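PDB 5H2Q: phosphodiesterase from Trypanosoma brucei brucei, which belongs to the phosphodiesterase family of the HD clan, with an all-helical catalytic-domain fold that holds a zinc and a magnesium ion. Local coordinates for residues A15-V26 with D45-L54. Residues are numbered along the deposited sequence; the frame is centred on the assembly and turned at random.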
loop_
_atom_site.group_PDB
_atom_site.type_symbol
_atom_site.label_atom_id
_atom_site.label_comp_id
_atom_site.label_asym_id
_atom_site.label_seq_id
_atom_site.Cartn_x
_atom_site.Cartn_y
_atom_site.Cartn_z
ATOM N N ALA A 15 7.720 -18.524 -14.739
ATOM C CA ALA A 15 6.268 -18.370 -14.739
ATOM C C ALA A 15 5.865 -16.882 -14.668
ATOM O O ALA A 15 4.779 -16.520 -15.110
ATOM C CB ALA A 15 5.651 -19.154 -13.584
ATOM N N VAL A 16 6.756 -16.015 -14.147
ATOM C CA VAL A 16 6.456 -14.575 -14.048
ATOM C C VAL A 16 7.054 -13.801 -15.211
ATOM O O VAL A 16 6.366 -12.972 -15.793
ATOM C CB VAL A 16 6.902 -13.980 -12.693
ATOM C CG1 VAL A 16 6.749 -12.460 -12.679
ATOM C CG2 VAL A 16 6.128 -14.611 -11.536
ATOM N N LEU A 17 8.343 -14.073 -15.529
ATOM C CA LEU A 17 9.156 -13.411 -16.557
ATOM C C LEU A 17 8.460 -13.392 -17.904
ATOM O O LEU A 17 8.516 -12.398 -18.609
ATOM C CB LEU A 17 10.523 -14.131 -16.726
ATOM C CG LEU A 17 11.735 -13.583 -15.977
ATOM C CD1 LEU A 17 12.808 -14.646 -15.844
ATOM C CD2 LEU A 17 12.336 -12.352 -16.676
ATOM N N ARG A 18 7.805 -14.505 -18.232
ATOM C CA ARG A 18 7.125 -14.743 -19.496
ATOM C C ARG A 18 5.811 -13.973 -19.670
ATOM O O ARG A 18 5.262 -14.030 -20.771
ATOM C CB ARG A 18 6.923 -16.265 -19.674
ATOM C CG ARG A 18 7.898 -16.912 -20.682
ATOM C CD ARG A 18 9.373 -16.787 -20.328
ATOM N NE ARG A 18 10.219 -17.632 -21.176
ATOM C CZ ARG A 18 10.552 -18.890 -20.893
ATOM N NH1 ARG A 18 10.107 -19.471 -19.783
ATOM N NH2 ARG A 18 11.328 -19.578 -21.720
ATOM N N ILE A 19 5.339 -13.196 -18.654
ATOM C CA ILE A 19 4.060 -12.480 -18.804
ATOM C C ILE A 19 4.234 -11.018 -19.260
ATOM O O ILE A 19 4.930 -10.235 -18.614
ATOM C CB ILE A 19 3.211 -12.598 -17.504
ATOM C CG1 ILE A 19 2.968 -14.079 -17.105
ATOM C CG2 ILE A 19 1.889 -11.787 -17.589
ATOM C CD1 ILE A 19 2.430 -14.249 -15.703
ATOM N N GLU A 20 3.542 -10.634 -20.337
ATOM C CA GLU A 20 3.626 -9.265 -20.846
ATOM C C GLU A 20 2.238 -8.648 -21.009
ATOM O O GLU A 20 1.249 -9.393 -21.056
ATOM C CB GLU A 20 4.464 -9.204 -22.140
ATOM C CG GLU A 20 5.959 -9.213 -21.866
ATOM C CD GLU A 20 6.848 -9.059 -23.085
ATOM O OE1 GLU A 20 6.994 -7.915 -23.573
ATOM O OE2 GLU A 20 7.443 -10.071 -23.520
ATOM N N PHE A 21 2.159 -7.300 -21.113
ATOM C CA PHE A 21 0.877 -6.595 -21.187
ATOM C C PHE A 21 0.846 -5.602 -22.350
ATOM O O PHE A 21 0.625 -4.423 -22.113
ATOM C CB PHE A 21 0.577 -5.868 -19.861
ATOM C CG PHE A 21 0.708 -6.762 -18.650
ATOM C CD1 PHE A 21 -0.298 -7.655 -18.314
ATOM C CD2 PHE A 21 1.833 -6.689 -17.826
ATOM C CE1 PHE A 21 -0.162 -8.503 -17.207
ATOM C CE2 PHE A 21 1.974 -7.554 -16.733
ATOM C CZ PHE A 21 0.979 -8.458 -16.440
ATOM N N PRO A 22 1.040 -6.042 -23.606
ATOM C CA PRO A 22 1.028 -5.070 -24.726
ATOM C C PRO A 22 -0.306 -4.374 -24.978
ATOM O O PRO A 22 -0.302 -3.242 -25.456
ATOM C CB PRO A 22 1.474 -5.905 -25.926
ATOM C CG PRO A 22 1.177 -7.310 -25.544
ATOM C CD PRO A 22 1.323 -7.415 -24.080
ATOM N N ASN A 23 -1.443 -5.001 -24.612
ATOM C CA ASN A 23 -2.765 -4.404 -24.868
ATOM C C ASN A 23 -3.515 -3.902 -23.642
ATOM O O ASN A 23 -4.656 -3.452 -23.761
ATOM C CB ASN A 23 -3.640 -5.408 -25.644
ATOM C CG ASN A 23 -3.193 -5.619 -27.070
ATOM O OD1 ASN A 23 -2.007 -5.476 -27.422
ATOM N ND2 ASN A 23 -4.138 -6.015 -27.909
ATOM N N VAL A 24 -2.872 -3.965 -22.458
ATOM C CA VAL A 24 -3.467 -3.536 -21.204
ATOM C C VAL A 24 -2.426 -2.643 -20.540
ATOM O O VAL A 24 -1.366 -3.120 -20.117
ATOM C CB VAL A 24 -3.864 -4.733 -20.284
ATOM C CG1 VAL A 24 -4.558 -4.234 -19.018
ATOM C CG2 VAL A 24 -4.760 -5.745 -21.024
ATOM N N ASP A 25 -2.726 -1.352 -20.466
ATOM C CA ASP A 25 -1.804 -0.393 -19.898
ATOM C C ASP A 25 -1.792 -0.430 -18.361
ATOM O O ASP A 25 -2.707 0.094 -17.720
ATOM C CB ASP A 25 -2.110 0.995 -20.443
ATOM C CG ASP A 25 -1.193 2.092 -19.967
ATOM O OD1 ASP A 25 -0.185 1.778 -19.299
ATOM O OD2 ASP A 25 -1.473 3.266 -20.286
ATOM N N VAL A 26 -0.696 -0.952 -17.785
ATOM C CA VAL A 26 -0.562 -1.063 -16.316
ATOM C C VAL A 26 -0.279 0.297 -15.646
ATOM O O VAL A 26 -0.253 0.371 -14.421
ATOM C CB VAL A 26 0.456 -2.143 -15.883
ATOM C CG1 VAL A 26 0.022 -3.526 -16.381
ATOM C CG2 VAL A 26 1.880 -1.798 -16.330
ATOM N N ASP A 45 0.976 -15.014 -10.413
ATOM C CA ASP A 45 2.051 -14.789 -11.382
ATOM C C ASP A 45 1.801 -13.463 -12.144
ATOM O O ASP A 45 2.730 -12.685 -12.302
ATOM C CB ASP A 45 2.143 -15.962 -12.370
ATOM C CG ASP A 45 2.711 -17.232 -11.770
ATOM O OD1 ASP A 45 3.404 -17.145 -10.731
ATOM O OD2 ASP A 45 2.535 -18.304 -12.385
ATOM N N VAL A 46 0.545 -13.207 -12.583
ATOM C CA VAL A 46 0.146 -11.968 -13.279
ATOM C C VAL A 46 0.364 -10.758 -12.340
ATOM O O VAL A 46 0.904 -9.757 -12.799
ATOM C CB VAL A 46 -1.302 -12.073 -13.810
ATOM C CG1 VAL A 46 -1.915 -10.704 -14.127
ATOM C CG2 VAL A 46 -1.355 -13.000 -15.034
ATOM N N ALA A 47 -0.037 -10.870 -11.028
ATOM C CA ALA A 47 0.167 -9.827 -10.008
ATOM C C ALA A 47 1.660 -9.490 -9.905
ATOM O O ALA A 47 2.008 -8.315 -10.001
ATOM C CB ALA A 47 -0.392 -10.256 -8.658
ATOM N N ALA A 48 2.536 -10.519 -9.790
ATOM C CA ALA A 48 3.989 -10.309 -9.733
ATOM C C ALA A 48 4.500 -9.692 -11.050
ATOM O O ALA A 48 5.314 -8.768 -11.011
ATOM C CB ALA A 48 4.709 -11.622 -9.428
ATOM N N ALA A 49 4.014 -10.178 -12.214
ATOM C CA ALA A 49 4.439 -9.593 -13.502
ATOM C C ALA A 49 3.993 -8.115 -13.643
ATOM O O ALA A 49 4.706 -7.328 -14.269
ATOM C CB ALA A 49 3.904 -10.416 -14.667
ATOM N N ILE A 50 2.833 -7.730 -13.050
ATOM C CA ILE A 50 2.393 -6.331 -13.129
ATOM C C ILE A 50 3.407 -5.458 -12.435
ATOM O O ILE A 50 3.855 -4.496 -13.021
ATOM C CB ILE A 50 0.956 -6.114 -12.570
ATOM C CG1 ILE A 50 -0.072 -6.672 -13.549
ATOM C CG2 ILE A 50 0.654 -4.594 -12.324
ATOM C CD1 ILE A 50 -1.387 -7.014 -12.897
ATOM N N ALA A 51 3.805 -5.821 -11.195
ATOM C CA ALA A 51 4.785 -5.031 -10.469
ATOM C C ALA A 51 6.147 -5.041 -11.199
ATOM O O ALA A 51 6.776 -4.006 -11.355
ATOM C CB ALA A 51 4.933 -5.583 -9.064
ATOM N N TYR A 52 6.543 -6.205 -11.722
ATOM C CA TYR A 52 7.826 -6.360 -12.422
ATOM C C TYR A 52 7.886 -5.494 -13.681
ATOM O O TYR A 52 8.812 -4.706 -13.819
ATOM C CB TYR A 52 8.033 -7.848 -12.757
ATOM C CG TYR A 52 9.336 -8.181 -13.453
ATOM C CD1 TYR A 52 10.557 -8.017 -12.801
ATOM C CD2 TYR A 52 9.342 -8.792 -14.705
ATOM C CE1 TYR A 52 11.758 -8.348 -13.422
ATOM C CE2 TYR A 52 10.538 -9.122 -15.340
ATOM C CZ TYR A 52 11.742 -8.916 -14.685
ATOM O OH TYR A 52 12.922 -9.232 -15.308
ATOM N N ARG A 53 6.882 -5.615 -14.569
ATOM C CA ARG A 53 6.841 -4.843 -15.805
ATOM C C ARG A 53 6.612 -3.368 -15.573
ATOM O O ARG A 53 7.176 -2.548 -16.300
ATOM C CB ARG A 53 5.825 -5.441 -16.789
ATOM C CG ARG A 53 6.161 -6.848 -17.248
ATOM C CD ARG A 53 7.532 -6.905 -17.906
ATOM N NE ARG A 53 7.956 -8.269 -18.219
ATOM C CZ ARG A 53 9.097 -8.575 -18.834
ATOM N NH1 ARG A 53 9.398 -9.840 -19.096
ATOM N NH2 ARG A 53 9.942 -7.617 -19.197
ATOM N N LEU A 54 5.816 -3.010 -14.558
ATOM C CA LEU A 54 5.614 -1.590 -14.246
ATOM C C LEU A 54 6.953 -0.943 -13.873
ATOM O O LEU A 54 7.323 0.094 -14.421
ATOM C CB LEU A 54 4.634 -1.444 -13.082
ATOM C CG LEU A 54 4.308 -0.024 -12.637
ATOM C CD1 LEU A 54 3.475 0.729 -13.719
ATOM C CD2 LEU A 54 3.582 -0.045 -11.322
HETATM O O HOH W 1 2.406 -18.011 -15.098
HETATM O O HOH W 2 6.643 -10.252 -16.639
#
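R53 reaches from helix 43-58 to the chain leaving helix 10-17, where its NH1 donates a 2.7 Å hydrogen bond to L17 O. The acceptor lies nearly in the guanidinium plane and the donor in the carbonyl plane, although the N-H...O angle of 146° is somewhat bent. A bend at chi2 (-58°) turns the arginine chain, and its flat end is sandwiched: Y52 CE2 sits over the centre of one face, E20 CG against the other. R53 NE also donates to a water, 2.9 Å away, which in turn lies within hydrogen-bonding distance of V16 O and I19 O. At the other end of the contact a second water donates to both A15 O and D45 OD2, while D45 OD1 forms a salt bridge with R79.

Apolar packing fills the middle. V16 drops CG1 onto the backbone of A49 and CG2 beside A48 CB, with L72 and L76 of helix 68-80 also touching it. I19 lays CB 3.6 Å from A49 CB and rests CD1 3.7 Å from D45 C and against V46 CG2. F21 CZ lies 3.6 Å from I50 CG1, the side chains crossing at about a right angle, with V46 O and A49 O at the ring's edge. Farther on, V26 CG2 approaches L54 CD1 at 4.0 Å.

The small side chain of A49, facing the segment, is consistent with this close approach. Helix 43-58 lies between the chain following helix 10-17 and helix 90-105, which carries the zinc ligand H92, in the all-helical phosphodiesterase fold.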